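Local coordinates for protein P domain of VPI (PDB 4P1V) that forms the protruding domain of a norovirus capsid protein and binds histo-blood group antigens, here the H-type 2 glycan, probably as part of host attachment, at residues G44-E49 / S228-Q233; E93-L98 / T186-P191. One frame throughout, in Å; residues are numbered along the deposited sequence.

Contact 1 of 2, residues G44-E49 / S228-Q233; sequences GRCTLE and SHFVEQ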
loop_
_atom_site.group_PDB
_atom_site.type_symbol
_atom_site.label_atom_id
_atom_site.label_comp_id
_atom_site.label_asym_id
_atom_site.label_seq_id
_atom_site.Cartn_x
_atom_site.Cartn_y
_atom_site.Cartn_z
ATOM N N GLY A 44 -6.671 -10.353 -0.660
ATOM C CA GLY A 44 -5.569 -11.149 -1.131
ATOM C C GLY A 44 -5.969 -12.268 -2.079
ATOM O O GLY A 44 -5.227 -13.231 -2.199
ATOM N N ARG A 45 -7.128 -12.148 -2.738
ATOM C CA ARG A 45 -7.666 -13.222 -3.577
ATOM C C ARG A 45 -7.702 -12.780 -5.029
ATOM O O ARG A 45 -8.320 -11.778 -5.366
ATOM C CB ARG A 45 -9.089 -13.578 -3.120
ATOM C CG ARG A 45 -9.203 -13.982 -1.642
ATOM C CD ARG A 45 -8.476 -15.313 -1.359
ATOM N NE ARG A 45 -8.992 -16.383 -2.212
ATOM C CZ ARG A 45 -10.031 -17.147 -1.910
ATOM N NH1 ARG A 45 -10.660 -16.980 -0.754
ATOM N NH2 ARG A 45 -10.434 -18.081 -2.764
ATOM N N CYS A 46 -7.038 -13.546 -5.886
ATOM C CA CYS A 46 -6.955 -13.204 -7.294
ATOM C C CYS A 46 -6.515 -14.462 -8.014
ATOM O O CYS A 46 -5.586 -15.134 -7.576
ATOM C CB CYS A 46 -5.901 -12.115 -7.498
ATOM S SG CYS A 46 -5.816 -11.483 -9.204
ATOM N N THR A 47 -7.165 -14.783 -9.131
ATOM C CA THR A 47 -6.731 -15.934 -9.903
ATOM C C THR A 47 -5.469 -15.568 -10.664
ATOM O O THR A 47 -5.165 -14.393 -10.871
ATOM C CB THR A 47 -7.800 -16.406 -10.895
ATOM O OG1 THR A 47 -7.935 -15.449 -11.947
ATOM C CG2 THR A 47 -9.138 -16.606 -10.175
ATOM N N LEU A 48 -4.733 -16.592 -11.087
ATOM C CA LEU A 48 -3.476 -16.426 -11.804
ATOM C C LEU A 48 -3.662 -15.674 -13.121
ATOM O O LEU A 48 -2.750 -14.967 -13.584
ATOM C CB LEU A 48 -2.877 -17.806 -12.042
ATOM C CG LEU A 48 -1.406 -17.944 -12.418
ATOM C CD1 LEU A 48 -0.607 -17.011 -11.578
ATOM C CD2 LEU A 48 -0.956 -19.364 -12.157
ATOM N N GLU A 49 -4.849 -15.811 -13.711
ATOM C CA GLU A 49 -5.211 -15.079 -14.923
ATOM C C GLU A 49 -5.505 -13.596 -14.705
ATOM O O GLU A 49 -5.726 -12.865 -15.668
ATOM C CB GLU A 49 -6.463 -15.692 -15.511
ATOM C CG GLU A 49 -6.327 -17.049 -16.068
ATOM C CD GLU A 49 -7.636 -17.517 -16.632
ATOM O OE1 GLU A 49 -8.676 -16.948 -16.242
ATOM O OE2 GLU A 49 -7.633 -18.482 -17.421
ATOM N N SER A 228 -1.432 -7.582 -7.772
ATOM C CA SER A 228 -1.365 -6.581 -8.833
ATOM C C SER A 228 -0.591 -7.108 -10.037
ATOM O O SER A 228 -0.935 -6.781 -11.162
ATOM C CB SER A 228 -0.818 -5.226 -8.370
ATOM O OG SER A 228 0.446 -5.356 -7.756
ATOM N N HIS A 229 0.422 -7.938 -9.807
ATOM C CA HIS A 229 1.154 -8.559 -10.903
ATOM C C HIS A 229 0.199 -9.391 -11.787
ATOM O O HIS A 229 0.212 -9.283 -13.009
ATOM C CB HIS A 229 2.265 -9.454 -10.344
ATOM C CG HIS A 229 3.217 -9.955 -11.383
ATOM N ND1 HIS A 229 4.372 -9.283 -11.730
ATOM C CD2 HIS A 229 3.145 -11.028 -12.203
ATOM C CE1 HIS A 229 4.994 -9.950 -12.691
ATOM N NE2 HIS A 229 4.264 -11.006 -13.004
ATOM N N PHE A 230 -0.660 -10.201 -11.160
ATOM C CA PHE A 230 -1.581 -11.038 -11.929
ATOM C C PHE A 230 -2.620 -10.187 -12.681
ATOM O O PHE A 230 -2.926 -10.467 -13.850
ATOM C CB PHE A 230 -2.332 -12.044 -11.049
ATOM C CG PHE A 230 -1.436 -12.985 -10.277
ATOM C CD1 PHE A 230 -0.140 -13.270 -10.690
ATOM C CD2 PHE A 230 -1.927 -13.629 -9.144
ATOM C CE1 PHE A 230 0.660 -14.143 -9.964
ATOM C CE2 PHE A 230 -1.143 -14.505 -8.420
ATOM C CZ PHE A 230 0.156 -14.768 -8.826
ATOM N N VAL A 231 -3.136 -9.149 -12.046
ATOM C CA VAL A 231 -4.073 -8.251 -12.708
ATOM C C VAL A 231 -3.429 -7.556 -13.908
ATOM O O VAL A 231 -4.031 -7.443 -14.979
ATOM C CB VAL A 231 -4.605 -7.192 -11.732
ATOM C CG1 VAL A 231 -5.437 -6.168 -12.484
ATOM C CG2 VAL A 231 -5.443 -7.858 -10.641
ATOM N N GLU A 232 -2.183 -7.139 -13.725
ATOM C CA GLU A 232 -1.464 -6.372 -14.730
ATOM C C GLU A 232 -1.159 -7.263 -15.939
ATOM O O GLU A 232 -1.277 -6.823 -17.089
ATOM C CB GLU A 232 -0.162 -5.879 -14.083
ATOM C CG GLU A 232 0.581 -4.711 -14.734
ATOM C CD GLU A 232 1.603 -5.149 -15.766
ATOM O OE1 GLU A 232 2.114 -6.279 -15.659
ATOM O OE2 GLU A 232 1.942 -4.342 -16.658
ATOM N N GLN A 233 -0.762 -8.511 -15.732
ATOM C CA GLN A 233 -0.293 -9.333 -16.882
ATOM C C GLN A 233 -1.452 -9.968 -17.625
ATOM O O GLN A 233 -1.307 -10.194 -18.811
ATOM C CB GLN A 233 0.665 -10.471 -16.449
ATOM C CG GLN A 233 1.723 -9.982 -15.604
ATOM C CD GLN A 233 2.776 -9.503 -16.514
ATOM O OE1 GLN A 233 2.865 -8.327 -16.833
ATOM N NE2 GLN A 233 3.604 -10.428 -16.965
HETATM O O HOH W 1 -1.893 -12.852 -14.885
#
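The Phe230 ring carries the Leu48 methyl CD1 over one face. That carbon stands 3.7 Å from the ring centroid, its direction 20° off the ring normal, a CH-pi contact displaced toward the rim, where Leu48 CD1 comes within 3.5 Å of Phe230 CE1. The carbonyl oxygens Cys46 O and Thr47 O come up to the same ring obliquely. Leu48 starts away from the helix, but with CG turned anti to its backbone N (chi1 -163°) the branch swings back and lays its methyl across the aromatic ring.

Nearer the helix backbone, Cys46 points its sulfur at the join between two successive residues: Cys46 SG lies 4.0 Å from Phe230 CB and 3.9 Å from Val231 CG2. The thiol therefore packs on the root of the aromatic side chain and on one valine branch, while Thr47 O sits 3.7 Å from Phe230 CB. Cys46 O is buried here and has no polar partner in the model. A water joins the two backbones by donating to Leu48 O and to Phe230 O, at 2.6 Å and 2.8 Å, linking helix and loop through solvent.

The contact holds the long loop between strands 28-30 and 65-73 against helix 224-233. Leu260 of strand 254-261 touches both Leu48 and Phe230, making the apolar pair part of a helix-loop-strand cluster, probably in the P1 subdomain, as in related noroviruses. Farther round the helix, Glu232 hydrogen-bonds to the backbone N of Asn11 of the second subunit, placing this helix at the dimer interface.

Contact 2 of 2, residues E93-L98 / T186-P191; sequences ESPAPL and THLAPP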
loop_
_atom_site.group_PDB
_atom_site.type_symbol
_atom_site.label_atom_id
_atom_site.label_comp_id
_atom_site.label_asym_id
_atom_site.label_seq_id
_atom_site.Cartn_x
_atom_site.Cartn_y
_atom_site.Cartn_z
ATOM N N GLU A 93 -22.136 -7.534 -6.813
ATOM C CA GLU A 93 -21.079 -8.486 -7.163
ATOM C C GLU A 93 -19.964 -8.710 -6.124
ATOM O O GLU A 93 -19.088 -9.538 -6.347
ATOM C CB GLU A 93 -20.460 -8.117 -8.513
ATOM C CG GLU A 93 -19.776 -6.770 -8.511
ATOM C CD GLU A 93 -19.094 -6.436 -9.816
ATOM O OE1 GLU A 93 -19.119 -7.277 -10.738
ATOM O OE2 GLU A 93 -18.535 -5.320 -9.908
ATOM N N SER A 94 -19.969 -7.973 -5.012
ATOM C CA SER A 94 -18.906 -8.120 -4.015
ATOM C C SER A 94 -19.478 -8.101 -2.603
ATOM O O SER A 94 -20.561 -7.566 -2.406
ATOM C CB SER A 94 -17.895 -6.997 -4.212
ATOM O OG SER A 94 -17.450 -7.005 -5.548
ATOM N N PRO A 95 -18.770 -8.704 -1.625
ATOM C CA PRO A 95 -19.267 -8.753 -0.236
ATOM C C PRO A 95 -19.327 -7.397 0.454
ATOM O O PRO A 95 -20.073 -7.240 1.416
ATOM C CB PRO A 95 -18.230 -9.623 0.478
ATOM C CG PRO A 95 -17.653 -10.475 -0.597
ATOM C CD PRO A 95 -17.596 -9.571 -1.806
ATOM N N ALA A 96 -18.518 -6.456 -0.027
ATOM C CA ALA A 96 -18.320 -5.144 0.585
ATOM C C ALA A 96 -17.494 -4.340 -0.425
ATOM O O ALA A 96 -17.078 -4.893 -1.443
ATOM C CB ALA A 96 -17.573 -5.293 1.910
ATOM N N PRO A 97 -17.242 -3.045 -0.157
ATOM C CA PRO A 97 -16.404 -2.250 -1.064
ATOM C C PRO A 97 -15.010 -2.875 -1.199
ATOM O O PRO A 97 -14.552 -3.512 -0.259
ATOM C CB PRO A 97 -16.340 -0.891 -0.360
ATOM C CG PRO A 97 -17.666 -0.830 0.425
ATOM C CD PRO A 97 -17.812 -2.223 0.931
ATOM N N LEU A 98 -14.360 -2.726 -2.344
ATOM C CA LEU A 98 -13.023 -3.278 -2.492
ATOM C C LEU A 98 -12.082 -2.685 -1.442
ATOM O O LEU A 98 -12.142 -1.489 -1.124
ATOM C CB LEU A 98 -12.506 -3.044 -3.902
ATOM C CG LEU A 98 -13.347 -3.693 -4.998
ATOM C CD1 LEU A 98 -12.543 -3.682 -6.294
ATOM C CD2 LEU A 98 -13.812 -5.111 -4.628
ATOM N N THR A 186 -23.921 -12.892 -0.316
ATOM C CA THR A 186 -22.852 -11.903 -0.219
ATOM C C THR A 186 -21.689 -12.029 -1.233
ATOM O O THR A 186 -20.739 -11.279 -1.139
ATOM C CB THR A 186 -22.290 -11.847 1.213
ATOM O OG1 THR A 186 -21.738 -13.119 1.546
ATOM C CG2 THR A 186 -23.403 -11.526 2.215
ATOM N N HIS A 187 -21.731 -12.997 -2.161
ATOM C CA HIS A 187 -20.740 -13.099 -3.255
ATOM C C HIS A 187 -19.290 -13.306 -2.760
ATOM O O HIS A 187 -18.340 -12.702 -3.274
ATOM C CB HIS A 187 -20.796 -11.820 -4.098
ATOM C CG HIS A 187 -22.185 -11.387 -4.459
ATOM N ND1 HIS A 187 -23.065 -12.162 -5.189
ATOM C CD2 HIS A 187 -22.898 -10.318 -4.033
ATOM C CE1 HIS A 187 -24.227 -11.536 -5.275
ATOM N NE2 HIS A 187 -24.156 -10.420 -4.574
ATOM N N LEU A 188 -19.131 -14.205 -1.787
ATOM C CA LEU A 188 -17.826 -14.467 -1.202
ATOM C C LEU A 188 -16.886 -15.182 -2.158
ATOM O O LEU A 188 -17.315 -16.038 -2.923
ATOM C CB LEU A 188 -17.948 -15.341 0.055
ATOM C CG LEU A 188 -18.764 -14.802 1.218
ATOM C CD1 LEU A 188 -18.966 -15.902 2.259
ATOM C CD2 LEU A 188 -18.121 -13.559 1.793
ATOM N N ALA A 189 -15.607 -14.824 -2.102
ATOM C CA ALA A 189 -14.577 -15.654 -2.708
ATOM C C ALA A 189 -14.672 -17.014 -2.030
ATOM O O ALA A 189 -14.925 -17.102 -0.833
ATOM C CB ALA A 189 -13.202 -15.052 -2.501
ATOM N N PRO A 190 -14.474 -18.092 -2.796
ATOM C CA PRO A 190 -14.694 -19.412 -2.204
ATOM C C PRO A 190 -13.574 -19.818 -1.242
ATOM O O PRO A 190 -12.533 -19.160 -1.191
ATOM C CB PRO A 190 -14.730 -20.337 -3.429
ATOM C CG PRO A 190 -13.958 -19.620 -4.473
ATOM C CD PRO A 190 -14.198 -18.158 -4.239
ATOM N N PRO A 191 -13.798 -20.874 -0.458
ATOM C CA PRO A 191 -12.734 -21.347 0.432
ATOM C C PRO A 191 -11.508 -21.827 -0.358
ATOM O O PRO A 191 -11.604 -22.202 -1.534
ATOM C CB PRO A 191 -13.383 -22.525 1.172
ATOM C CG PRO A 191 -14.844 -22.396 0.928
ATOM C CD PRO A 191 -15.012 -21.704 -0.366
HETATM O O HOH W 2 -17.134 -11.602 -5.343
#
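His187 meets Glu93 and Ser94 through a ring turned by a first torsion that puts CG anti to its own carbonyl carbon (chi1 -46°), while its backbone takes a left-handed conformation. The imidazole thereby lies along the Glu93-Ser94 peptide: Glu93 CA is over one face, displaced toward the rim, Ser94 O is at the edge in the ring plane, and Ser94 N approaches His187 CD2 obliquely at 3.9 Å. Behind the ring, His187 CB rests 3.6 Å from Glu93 O.

Pro95 fits against the backbone just before this histidine. Its CA makes a CA-H...O contact with Thr186 O at 3.1 Å, bent to 120° at the hydrogen, and the pyrrolidine extends the touch, with Pro95 CG 3.2 Å from Thr186 O and Pro95 CD 3.5 Å from His187 O. Having no N-H, the proline meets these carbonyls through carbon. Leu188 bends its CD2 methyl back to 3.9 Å from Pro95 CG, an apolar contact between methyl and ring carbon. A water lies near both Glu93 O and His187 O, 2.6 Å from the latter, but with more acceptors around it than protons, its bonds are not settled.

Gln42 packs on both Pro95 and Leu188, and the His187 ring meets that of His138 with planes at about 65°. The contact joins the connections that leave strands 76-82 and 153-162, which flank strand 65-73 in the six-stranded antiparallel sheet. As in related noroviruses, that sheet probably corresponds to the inserted P2 subdomain, with 186-191 on the way back to P1.

Overall arrangement
From the N terminus the chain passes strand 28-30 and reaches 44-49, which meets helix 224-233 much later in the chain and so closes the long loop of contact 1. Within that loop, after strands 65-73 and 76-82, comes 93-98; the segment 186-191, which follows strand 153-162, meets it, so contact 2 is nested inside contact 1. The chain then enters strand 200-206 of the seven-stranded sheet before reaching the helix. Centres of the contacts lie about 16 Å apart, yet they touch: Arg45 NH2 probably hydrogen-bonds to Pro190 O, linking the loop beside the helix to the connection between the two antiparallel sheets.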